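Hydrogenase maturation factor (Thermoanaerobacter tengcongensis, PDB 3VTI) probably takes part in [NiFe]-hydrogenase maturation as HypE, which is S-carbamoylated by HypF and carries the carbamoyl group toward nitrile synthesis in an ATP-dependent dehydration. Local coordinates at residues C[139-144]-C[216-221]; C[144-149]-C[257-262]. All blocks are in the same frame, centred on the assembly; numbering follows the deposited sequence.

Contact 1 (C[139-144]-C[216-221])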
loop_
_atom_site.group_PDB
_atom_site.type_symbol
_atom_site.label_atom_id
_atom_site.label_comp_id
_atom_site.label_asym_id
_atom_site.label_seq_id
_atom_site.Cartn_x
_atom_site.Cartn_y
_atom_site.Cartn_z
ATOM N N LYS C 139 -12.680 -28.235 -2.582
ATOM C CA LYS C 139 -13.768 -29.109 -2.121
ATOM C C LYS C 139 -13.672 -30.558 -2.614
ATOM O O LYS C 139 -14.499 -31.390 -2.246
ATOM C CB LYS C 139 -15.119 -28.524 -2.541
ATOM C CG LYS C 139 -15.658 -27.476 -1.579
ATOM C CD LYS C 139 -16.706 -26.579 -2.234
ATOM C CE LYS C 139 -16.036 -25.491 -3.083
ATOM N NZ LYS C 139 -17.022 -24.817 -3.979
ATOM N N ASN C 140 -12.662 -30.855 -3.432
ATOM C CA ASN C 140 -12.623 -32.102 -4.210
ATOM C C ASN C 140 -11.869 -33.276 -3.588
ATOM O O ASN C 140 -11.823 -34.348 -4.175
ATOM C CB ASN C 140 -12.081 -31.844 -5.629
ATOM C CG ASN C 140 -13.122 -31.223 -6.561
ATOM O OD1 ASN C 140 -14.275 -31.007 -6.178
ATOM N ND2 ASN C 140 -12.715 -30.940 -7.795
ATOM N N ALA C 141 -11.277 -33.085 -2.415
ATOM C CA ALA C 141 -10.561 -34.173 -1.767
ATOM C C ALA C 141 -11.521 -35.211 -1.153
ATOM O O ALA C 141 -12.451 -34.856 -0.422
ATOM C CB ALA C 141 -9.593 -33.629 -0.731
ATOM N N LYS C 142 -11.290 -36.483 -1.491
ATOM C CA LYS C 142 -11.998 -37.631 -0.905
ATOM C C LYS C 142 -11.005 -38.512 -0.134
ATOM O O LYS C 142 -9.828 -38.559 -0.489
ATOM C CB LYS C 142 -12.675 -38.492 -1.991
ATOM C CG LYS C 142 -13.584 -37.774 -2.990
ATOM C CD LYS C 142 -14.868 -37.240 -2.364
ATOM C CE LYS C 142 -15.757 -36.577 -3.420
ATOM N NZ LYS C 142 -16.613 -35.475 -2.867
ATOM N N PRO C 143 -11.469 -39.219 0.921
ATOM C CA PRO C 143 -10.584 -40.150 1.635
ATOM C C PRO C 143 -9.990 -41.209 0.702
ATOM O O PRO C 143 -10.712 -41.811 -0.096
ATOM C CB PRO C 143 -11.518 -40.809 2.652
ATOM C CG PRO C 143 -12.603 -39.826 2.860
ATOM C CD PRO C 143 -12.812 -39.174 1.530
ATOM N N GLY C 144 -8.681 -41.418 0.797
ATOM C CA GLY C 144 -7.978 -42.321 -0.110
ATOM C C GLY C 144 -7.075 -41.595 -1.094
ATOM O O GLY C 144 -6.188 -42.207 -1.695
ATOM N N SER C 216 -13.293 -29.657 1.888
ATOM C CA SER C 216 -13.593 -31.006 1.415
ATOM C C SER C 216 -14.315 -31.821 2.478
ATOM O O SER C 216 -14.928 -32.838 2.166
ATOM C CB SER C 216 -12.320 -31.732 0.962
ATOM O OG SER C 216 -11.896 -31.295 -0.318
ATOM N N GLY C 217 -14.244 -31.377 3.729
ATOM C CA GLY C 217 -14.845 -32.106 4.835
ATOM C C GLY C 217 -14.137 -33.428 5.072
ATOM O O GLY C 217 -14.781 -34.471 5.235
ATOM N N VAL C 218 -12.806 -33.375 5.086
ATOM C CA VAL C 218 -11.964 -34.554 5.270
ATOM C C VAL C 218 -10.810 -34.249 6.222
ATOM O O VAL C 218 -10.674 -33.129 6.707
ATOM C CB VAL C 218 -11.359 -35.042 3.924
ATOM C CG1 VAL C 218 -12.451 -35.488 2.946
ATOM C CG2 VAL C 218 -10.460 -33.966 3.303
ATOM N N GLY C 219 -9.976 -35.252 6.480
ATOM C CA GLY C 219 -8.743 -35.054 7.232
ATOM C C GLY C 219 -7.536 -35.345 6.370
ATOM O O GLY C 219 -7.672 -35.902 5.283
ATOM N N ILE C 220 -6.358 -34.951 6.841
ATOM C CA ILE C 220 -5.119 -35.184 6.093
ATOM C C ILE C 220 -3.988 -35.623 7.015
ATOM O O ILE C 220 -3.722 -34.993 8.050
ATOM C CB ILE C 220 -4.677 -33.948 5.250
ATOM C CG1 ILE C 220 -5.777 -33.554 4.259
ATOM C CG2 ILE C 220 -3.397 -34.266 4.473
ATOM C CD1 ILE C 220 -5.413 -32.436 3.311
ATOM N N LYS C 221 -3.339 -36.699 6.614
ATOM C CA LYS C 221 -2.197 -37.186 7.314
ATOM C C LYS C 221 -0.951 -37.029 6.499
ATOM O O LYS C 221 -0.860 -37.502 5.401
ATOM C CB LYS C 221 -2.391 -38.641 7.684
ATOM C CG LYS C 221 -1.276 -39.201 8.511
ATOM C CD LYS C 221 -1.727 -40.417 9.259
ATOM C CE LYS C 221 -2.472 -40.067 10.517
ATOM N NZ LYS C 221 -1.735 -40.472 11.720
#
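The flat peptide group joining Lys139 to Asn140 has the hydroxyl of Ser216 over one face, with OG standing above the carbonyl carbon of Lys139, almost along the normal to the peptide plane. From above the plane it makes no bond with the Asn140 N-H. Beyond this peptide, Pro143 offers the CD corner of its ring to CG1 of Val218 at 4.0 Å, the two side chains crossing obliquely. In the C-terminal domain of this AIR synthase-related fold, the contact joins the loop leading into strand 146-149 to the end of helix 204-216 and the start of strand 219-223. Gly217 is the first residue to leave the helix and does so with positive phi (67°), ending helix 204-216 and leading into strand 219-223. With chi1 at -78°, Ser216 swings OG away from its own carbonyl and out to the loop. There it spans a tight bend, giving its proton to the carbonyl O of Ile138 and receiving the N-H of Ala141, so the helix end ties together two backbone groups of the loop. Apolar contact continues from there: the methyl CB of Ala141 reaches CG2 of Val218 at 4.1 Å and also packs on Ile212 of the helix, while Val218 leans on Val284 of strand 279-285. The amide of Asn140 turns elsewhere, its ND2 bonding to Asn135. The bond from Ala141 N to Ser216 OG is 2.8 Å long but clearly bent, with 142° at the hydrogen.

Contact 2 (C[144-149]-C[257-262])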
loop_
_atom_site.group_PDB
_atom_site.type_symbol
_atom_site.label_atom_id
_atom_site.label_comp_id
_atom_site.label_asym_id
_atom_site.label_seq_id
_atom_site.Cartn_x
_atom_site.Cartn_y
_atom_site.Cartn_z
ATOM N N GLY C 144 -8.681 -41.418 0.797
ATOM C CA GLY C 144 -7.978 -42.321 -0.110
ATOM C C GLY C 144 -7.075 -41.595 -1.094
ATOM O O GLY C 144 -6.188 -42.207 -1.695
ATOM N N ASP C 145 -7.308 -40.297 -1.267
ATOM C CA ASP C 145 -6.487 -39.462 -2.140
ATOM C C ASP C 145 -5.102 -39.285 -1.547
ATOM O O ASP C 145 -4.925 -39.381 -0.327
ATOM C CB ASP C 145 -7.109 -38.071 -2.311
ATOM C CG ASP C 145 -8.340 -38.072 -3.196
ATOM O OD1 ASP C 145 -8.480 -38.969 -4.052
ATOM O OD2 ASP C 145 -9.169 -37.150 -3.038
ATOM N N ILE C 146 -4.133 -39.002 -2.414
ATOM C CA ILE C 146 -2.742 -38.797 -2.013
ATOM C C ILE C 146 -2.383 -37.319 -2.098
ATOM O O ILE C 146 -2.826 -36.611 -3.002
ATOM C CB ILE C 146 -1.774 -39.641 -2.889
ATOM C CG1 ILE C 146 -2.115 -41.143 -2.802
ATOM C CG2 ILE C 146 -0.311 -39.361 -2.544
ATOM C CD1 ILE C 146 -1.929 -41.791 -1.425
ATOM N N VAL C 147 -1.586 -36.860 -1.139
ATOM C CA VAL C 147 -1.147 -35.482 -1.093
ATOM C C VAL C 147 0.312 -35.413 -1.492
ATOM O O VAL C 147 1.145 -36.128 -0.938
ATOM C CB VAL C 147 -1.309 -34.895 0.317
ATOM C CG1 VAL C 147 -1.121 -33.383 0.293
ATOM C CG2 VAL C 147 -2.674 -35.233 0.872
ATOM N N LEU C 148 0.612 -34.543 -2.450
ATOM C CA LEU C 148 1.980 -34.285 -2.871
ATOM C C LEU C 148 2.334 -32.804 -2.718
ATOM O O LEU C 148 1.453 -31.930 -2.730
ATOM C CB LEU C 148 2.181 -34.717 -4.326
ATOM C CG LEU C 148 2.020 -36.198 -4.659
ATOM C CD1 LEU C 148 0.587 -36.538 -5.016
ATOM C CD2 LEU C 148 2.935 -36.562 -5.795
ATOM N N ILE C 149 3.629 -32.533 -2.569
ATOM C CA ILE C 149 4.164 -31.176 -2.641
ATOM C C ILE C 149 5.188 -31.132 -3.771
ATOM O O ILE C 149 5.999 -32.053 -3.904
ATOM C CB ILE C 149 4.825 -30.728 -1.303
ATOM C CG1 ILE C 149 5.271 -29.266 -1.369
ATOM C CG2 ILE C 149 6.030 -31.583 -0.968
ATOM C CD1 ILE C 149 4.243 -28.303 -0.905
ATOM N N VAL C 257 -4.433 -35.939 -5.428
ATOM C CA VAL C 257 -4.732 -36.781 -6.601
ATOM C C VAL C 257 -5.435 -38.084 -6.238
ATOM O O VAL C 257 -5.413 -38.509 -5.084
ATOM C CB VAL C 257 -3.452 -37.175 -7.405
ATOM C CG1 VAL C 257 -2.759 -35.962 -7.949
ATOM C CG2 VAL C 257 -2.491 -37.973 -6.542
ATOM N N GLU C 258 -6.039 -38.723 -7.236
ATOM C CA GLU C 258 -6.531 -40.084 -7.078
ATOM C C GLU C 258 -5.383 -41.038 -6.774
ATOM O O GLU C 258 -4.283 -40.913 -7.323
ATOM C CB GLU C 258 -7.288 -40.559 -8.320
ATOM C CG GLU C 258 -8.706 -40.024 -8.419
ATOM C CD GLU C 258 -9.674 -41.035 -9.005
ATOM O OE1 GLU C 258 -9.784 -42.140 -8.435
ATOM O OE2 GLU C 258 -10.332 -40.720 -10.025
ATOM N N ARG C 259 -5.668 -41.995 -5.899
ATOM C CA ARG C 259 -4.688 -42.946 -5.404
ATOM C C ARG C 259 -3.834 -43.584 -6.511
ATOM O O ARG C 259 -2.608 -43.649 -6.386
ATOM C CB ARG C 259 -5.405 -44.029 -4.595
ATOM C CG ARG C 259 -4.560 -44.649 -3.507
ATOM C CD ARG C 259 -5.403 -45.435 -2.516
ATOM N NE ARG C 259 -4.827 -45.385 -1.168
ATOM C CZ ARG C 259 -3.915 -46.238 -0.707
ATOM N NH1 ARG C 259 -3.460 -47.211 -1.482
ATOM N NH2 ARG C 259 -3.455 -46.121 0.534
ATOM N N ASP C 260 -4.484 -44.048 -7.582
ATOM C CA ASP C 260 -3.801 -44.761 -8.668
ATOM C C ASP C 260 -2.913 -43.858 -9.533
ATOM O O ASP C 260 -2.055 -44.341 -10.263
ATOM C CB ASP C 260 -4.815 -45.520 -9.546
ATOM C CG ASP C 260 -5.037 -46.969 -9.095
ATOM O OD1 ASP C 260 -4.518 -47.368 -8.026
ATOM O OD2 ASP C 260 -5.737 -47.715 -9.819
ATOM N N TYR C 261 -3.104 -42.545 -9.437
ATOM C CA TYR C 261 -2.383 -41.610 -10.305
ATOM C C TYR C 261 -1.256 -40.858 -9.609
ATOM O O TYR C 261 -0.562 -40.053 -10.238
ATOM C CB TYR C 261 -3.363 -40.646 -10.986
ATOM C CG TYR C 261 -4.319 -41.356 -11.910
ATOM C CD1 TYR C 261 -4.056 -41.458 -13.274
ATOM C CD2 TYR C 261 -5.477 -41.960 -11.413
ATOM C CE1 TYR C 261 -4.933 -42.134 -14.122
ATOM C CE2 TYR C 261 -6.354 -42.627 -12.246
ATOM C CZ TYR C 261 -6.079 -42.709 -13.596
ATOM O OH TYR C 261 -6.959 -43.367 -14.413
ATOM N N ALA C 262 -1.058 -41.154 -8.326
ATOM C CA ALA C 262 -0.051 -40.474 -7.510
ATOM C C ALA C 262 1.375 -40.665 -8.013
ATOM O O ALA C 262 2.155 -39.712 -8.051
ATOM C CB ALA C 262 -0.169 -40.905 -6.054
#
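Ile146 and Val257 are joined by a reciprocal pair of backbone hydrogen bonds, forming an antiparallel hydrogen-bonded pair. Ile146 N gives to Val257 O at 3.0 Å, nearly straight at 161°; the return bond, from Val257 N to Ile146 O, is also 3.0 Å and arrives in the carbonyl plane. The polar side chains lie beside this bridge. The chain of Arg259 passes across the carbonyl oxygen of Gly144, with Arg259 CD 3.4 Å from Gly144 O, which also sits at the edge of the guanidinium, near its plane. The tip runs on to a salt bridge between NH2 and Glu283 of strand 279-285. Asp145 takes the N-H of Lys142 through OD2; its other oxygen, OD1, lies 5.6 Å from OE1 of Glu258, where any repulsion is probably small and partly offset by a long, weak ion pair of OD2 with Lys195. Apolar contacts lie on the face of the sheet that carries Ile146 and Val257. The methyl of Ala262 presses against the branch point of Ile146, CB to CB 3.8 Å, and lies equally near CG1 and CG2. Farther along, Leu148 crosses Val257 at about a right angle, its CD1 meeting CG2 of the valine at 3.7 Å; chi1 of -62° places CG1 opposite the carbonyl carbon and turns CG2 to Leu148. A backbone bond from Tyr261 N to Glu258 O closes the turn after Val257. The whole is a tight turn from strand 254-257 into helix 262-270, which packs through Leu148 and Val257 on the mixed, mostly antiparallel sheet of the AIR synthase-related C-terminal domain.

In the fold
Contacts 1 and 2 have centres 11 Å apart and share Gly144, where the loop of the first passes into the strand of the second. Along the chain their segments alternate: 139-144, 144-149, 216-221, 257-262. Both reach the same mixed sheet, in which strand 279-285 lies between 146-149 and 219-223, while 254-257 flanks 146-149 on its other edge. They touch directly where Ile220 CG2 packs on Val147 CG2 at 3.8 Å. Contact 1 ties the entering loop to helix 204-216, contact 2 the following strand to the start of helix 262-270. Distant parts of the C-terminal domain thus converge where the chain enters its sheet.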